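Local atomic coordinates of Ufm1-specific protease (Caenorhabditis elegans, PDB entry 5EJJ), a protein that cleaves the peptide bond at the C-terminal glycine of the ubiquitin-like modifier UFM1 as a thiol protease, and is required to localise certain odorant receptors to olfactory cilia. Residues Y185-K188 against F189-G192; F249-S253 against L254-K258. All coordinates share one frame; numbering follows the deposited sequence.

Interaction 1 of 2, residues Y185-K188 against F189-G192; sequences YLDK and FSKG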
# COMPACT_ATOMS: atom_id res chain seq x y z
N TYR A 185 -11.19 18.32 -16.45
CA TYR A 185 -9.86 18.58 -16.98
C TYR A 185 -8.98 17.34 -17.17
O TYR A 185 -8.18 17.32 -18.10
CB TYR A 185 -9.15 19.69 -16.18
CG TYR A 185 -7.84 20.14 -16.80
CD1 TYR A 185 -6.62 19.76 -16.26
CD2 TYR A 185 -7.81 20.94 -17.93
CE1 TYR A 185 -5.42 20.15 -16.81
CE2 TYR A 185 -6.61 21.35 -18.50
CZ TYR A 185 -5.41 20.94 -17.94
OH TYR A 185 -4.19 21.33 -18.49
N LEU A 186 -9.12 16.31 -16.35
CA LEU A 186 -8.31 15.10 -16.59
C LEU A 186 -9.12 13.81 -16.75
O LEU A 186 -8.54 12.70 -16.64
CB LEU A 186 -7.24 14.85 -15.52
CG LEU A 186 -6.12 15.82 -15.17
CD1 LEU A 186 -6.69 16.91 -14.31
CD2 LEU A 186 -5.06 15.08 -14.40
N ASP A 187 -10.42 13.94 -17.02
CA ASP A 187 -11.32 12.80 -17.10
C ASP A 187 -10.79 11.66 -17.94
O ASP A 187 -10.91 10.49 -17.57
CB ASP A 187 -12.68 13.22 -17.59
CG ASP A 187 -13.48 13.92 -16.52
OD1 ASP A 187 -12.86 14.30 -15.51
OD2 ASP A 187 -14.71 14.09 -16.70
N LYS A 188 -10.18 12.00 -19.07
CA LYS A 188 -9.49 11.02 -19.90
C LYS A 188 -8.58 10.09 -19.07
O LYS A 188 -8.49 8.90 -19.36
CB LYS A 188 -8.71 11.74 -21.01
CG LYS A 188 -7.57 10.91 -21.61
CD LYS A 188 -7.01 11.52 -22.90
CE LYS A 188 -6.35 12.88 -22.69
NZ LYS A 188 -5.18 13.11 -23.63
N PHE A 189 -7.95 10.63 -18.03
CA PHE A 189 -6.95 9.87 -17.26
C PHE A 189 -7.48 9.29 -15.96
O PHE A 189 -6.90 8.35 -15.43
CB PHE A 189 -5.77 10.74 -16.86
CG PHE A 189 -5.11 11.44 -18.00
CD1 PHE A 189 -5.53 12.70 -18.38
CD2 PHE A 189 -4.05 10.84 -18.67
CE1 PHE A 189 -4.91 13.35 -19.42
CE2 PHE A 189 -3.43 11.49 -19.71
CZ PHE A 189 -3.86 12.75 -20.09
N SER A 190 -8.51 9.90 -15.41
CA SER A 190 -8.93 9.52 -14.08
C SER A 190 -10.20 8.68 -14.04
O SER A 190 -10.82 8.58 -12.99
CB SER A 190 -9.11 10.76 -13.22
OG SER A 190 -10.03 11.68 -13.78
N LYS A 191 -10.57 8.06 -15.16
CA LYS A 191 -11.95 7.58 -15.33
C LYS A 191 -12.32 6.36 -14.49
O LYS A 191 -13.20 6.44 -13.62
CB LYS A 191 -12.29 7.33 -16.79
CG LYS A 191 -13.80 7.44 -17.06
CD LYS A 191 -14.20 6.69 -18.33
CE LYS A 191 -15.73 6.60 -18.50
NZ LYS A 191 -16.09 5.63 -19.58
N GLY A 192 -11.68 5.24 -14.77
CA GLY A 192 -11.88 4.09 -13.92
C GLY A 192 -10.56 3.87 -13.23
O GLY A 192 -10.07 2.75 -13.10
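K188 lies alongside F189, the two side chains pointing the same way, within the single weakly bonded helical turn 187-190. The evidence for a CH-pi contact is the place of K188 CG, 4.2 Å from the centroid of the F189 ring and 9° off its normal, thus over the middle of one face. A bend at the third torsion of the lysine carries CE over the far end of the ring, 3.6 Å from F189 CZ. The ring itself is set by a first torsion of -55°, with CG beside the backbone N and anti to the carbonyl carbon; this brings F189 CD1 to 4.0 Å from L186 CB. H169 meets the same ring edge-to-face. Replacing F189 by an alanine is likely to leave the K188 chain without a face to lie on, H169 without its aromatic partner and a gap beside L186. The main acceptor of the turn is L186 O, which also sits near the ring plane at its edge. From opposite faces of its carbonyl plane it takes S190 N at 3.1 Å and F189 N at 2.6 Å, the latter 35° out of that plane, while S190 OG adds a weak bond to L186 O at 3.4 Å.

Interaction 2 of 2, residues F249-S253 against L254-K258; sequences FGDSS and LDLYK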
# COMPACT_ATOMS: atom_id res chain seq x y z
N PHE A 249 -12.34 11.58 -11.22
CA PHE A 249 -13.07 11.76 -12.46
C PHE A 249 -14.15 12.82 -12.26
O PHE A 249 -14.95 12.73 -11.33
CB PHE A 249 -13.67 10.44 -12.93
CG PHE A 249 -14.58 10.56 -14.12
CD1 PHE A 249 -14.08 10.44 -15.42
CD2 PHE A 249 -15.94 10.77 -13.96
CE1 PHE A 249 -14.92 10.55 -16.52
CE2 PHE A 249 -16.77 10.88 -15.04
CZ PHE A 249 -16.26 10.77 -16.33
N GLY A 250 -14.13 13.83 -13.11
CA GLY A 250 -15.16 14.84 -13.13
C GLY A 250 -14.82 16.18 -12.52
O GLY A 250 -15.66 17.07 -12.52
N ASP A 251 -13.61 16.35 -11.99
CA ASP A 251 -13.29 17.67 -11.40
C ASP A 251 -12.53 18.63 -12.32
O ASP A 251 -11.83 18.20 -13.25
CB ASP A 251 -12.68 17.62 -9.98
CG ASP A 251 -11.55 16.62 -9.85
OD1 ASP A 251 -11.31 16.17 -8.71
OD2 ASP A 251 -10.89 16.29 -10.86
N SER A 252 -12.71 19.92 -12.05
CA SER A 252 -12.24 21.00 -12.90
C SER A 252 -10.82 21.35 -12.55
O SER A 252 -10.43 21.23 -11.40
CB SER A 252 -13.11 22.25 -12.73
OG SER A 252 -12.82 22.99 -11.55
N SER A 253 -10.07 21.79 -13.56
CA SER A 253 -8.69 22.25 -13.39
C SER A 253 -8.56 23.11 -12.13
O SER A 253 -7.54 23.08 -11.47
CB SER A 253 -8.21 23.02 -14.63
OG SER A 253 -8.79 24.33 -14.73
N LEU A 254 -9.61 23.85 -11.78
CA LEU A 254 -9.60 24.60 -10.54
C LEU A 254 -9.54 23.69 -9.32
O LEU A 254 -8.72 23.88 -8.41
CB LEU A 254 -10.81 25.51 -10.42
CG LEU A 254 -10.73 26.40 -9.17
CD1 LEU A 254 -9.57 27.36 -9.27
CD2 LEU A 254 -12.01 27.15 -8.94
N ASP A 255 -10.43 22.70 -9.29
CA ASP A 255 -10.47 21.71 -8.21
C ASP A 255 -9.10 21.04 -8.07
O ASP A 255 -8.64 20.81 -6.96
CB ASP A 255 -11.52 20.63 -8.51
CG ASP A 255 -12.97 21.12 -8.30
OD1 ASP A 255 -13.25 21.80 -7.28
OD2 ASP A 255 -13.82 20.80 -9.18
N LEU A 256 -8.46 20.74 -9.21
CA LEU A 256 -7.14 20.12 -9.19
C LEU A 256 -6.14 21.03 -8.51
O LEU A 256 -5.22 20.56 -7.87
CB LEU A 256 -6.63 19.84 -10.60
CG LEU A 256 -7.09 18.64 -11.41
CD1 LEU A 256 -6.84 17.30 -10.73
CD2 LEU A 256 -8.53 18.81 -11.74
N TYR A 257 -6.29 22.34 -8.68
CA TYR A 257 -5.30 23.27 -8.16
C TYR A 257 -5.40 23.40 -6.65
O TYR A 257 -4.39 23.31 -5.95
CB TYR A 257 -5.40 24.63 -8.85
CG TYR A 257 -4.83 25.77 -8.04
CD1 TYR A 257 -3.46 26.03 -8.04
CD2 TYR A 257 -5.66 26.59 -7.27
CE1 TYR A 257 -2.94 27.07 -7.29
CE2 TYR A 257 -5.15 27.61 -6.51
CZ TYR A 257 -3.79 27.85 -6.53
OH TYR A 257 -3.27 28.88 -5.78
N LYS A 258 -6.62 23.57 -6.14
CA LYS A 258 -6.79 23.61 -4.70
C LYS A 258 -6.26 22.35 -4.02
O LYS A 258 -5.75 22.42 -2.91
CB LYS A 258 -8.24 23.89 -4.29
CG LYS A 258 -8.92 24.95 -5.13
CD LYS A 258 -9.92 25.79 -4.33
CE LYS A 258 -9.20 26.86 -3.47
NZ LYS A 258 -10.01 28.11 -3.23
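S252 and D255 face each other across the start of helix 253-280, and each side chain turns back to the other's backbone. D255 CG stands anti to its own carbonyl carbon (chi1 -74°), a setting that carries the carboxylate back toward the preceding loop. There OD2 accepts from S252 N at 3.2 Å; the N-H...O angle of 166° makes the bond nearly straight, and the donor arrives on the anti side of OD2, slightly out of the carboxylate plane. In the reverse direction S252 OG, held between its backbone N and carbonyl carbon by chi1 of 78°, receives D255 N in a weak bond of 3.3 Å. A further weak bond of 3.4 Å runs from S252 OG to D255 OD2. A helical backbone bond fits the same frame, L256 N reaching S252 O at 3.0 Å in the carbonyl plane.

D251 flanks the pair: its CB is 3.5 Å from D255 CB, and its side chain crosses that of L256 at about a right angle, with OD2 3.6 Å from L256 CD2. The two carboxylates remain apart, D251 OD1 lying 5.3 Å from D255 OD2, and a salt bridge from D251 OD1 to R259 probably offsets the like charges. Reciprocal side-chain-to-backbone bonding of this kind, with S252 as N-cap, defines a helix capping box.

How the interactions relate
Interaction 1 precedes interaction 2 along the chain, and their centres are about 11 Å apart. Two probable hydrogen bonds join them directly: D187 OD1 takes G250 N at 2.7 Å, and Y185 N reaches D251 O at 3.3 Å. Thus D187 in the turn and Y185, two residues ahead of it, hold the loop that leads to the capped helix. Packing adds to the join, with S190 OG 3.3 Å from F249 CA and K191 CG 3.3 Å from F249 CE1, while L186 touches L256 on the helix. Both contacts lie away from the probable active-site residues C396, D520 and H522, so the pair joins turn 187-190 to the start of helix 253-280 rather than lining the catalytic centre.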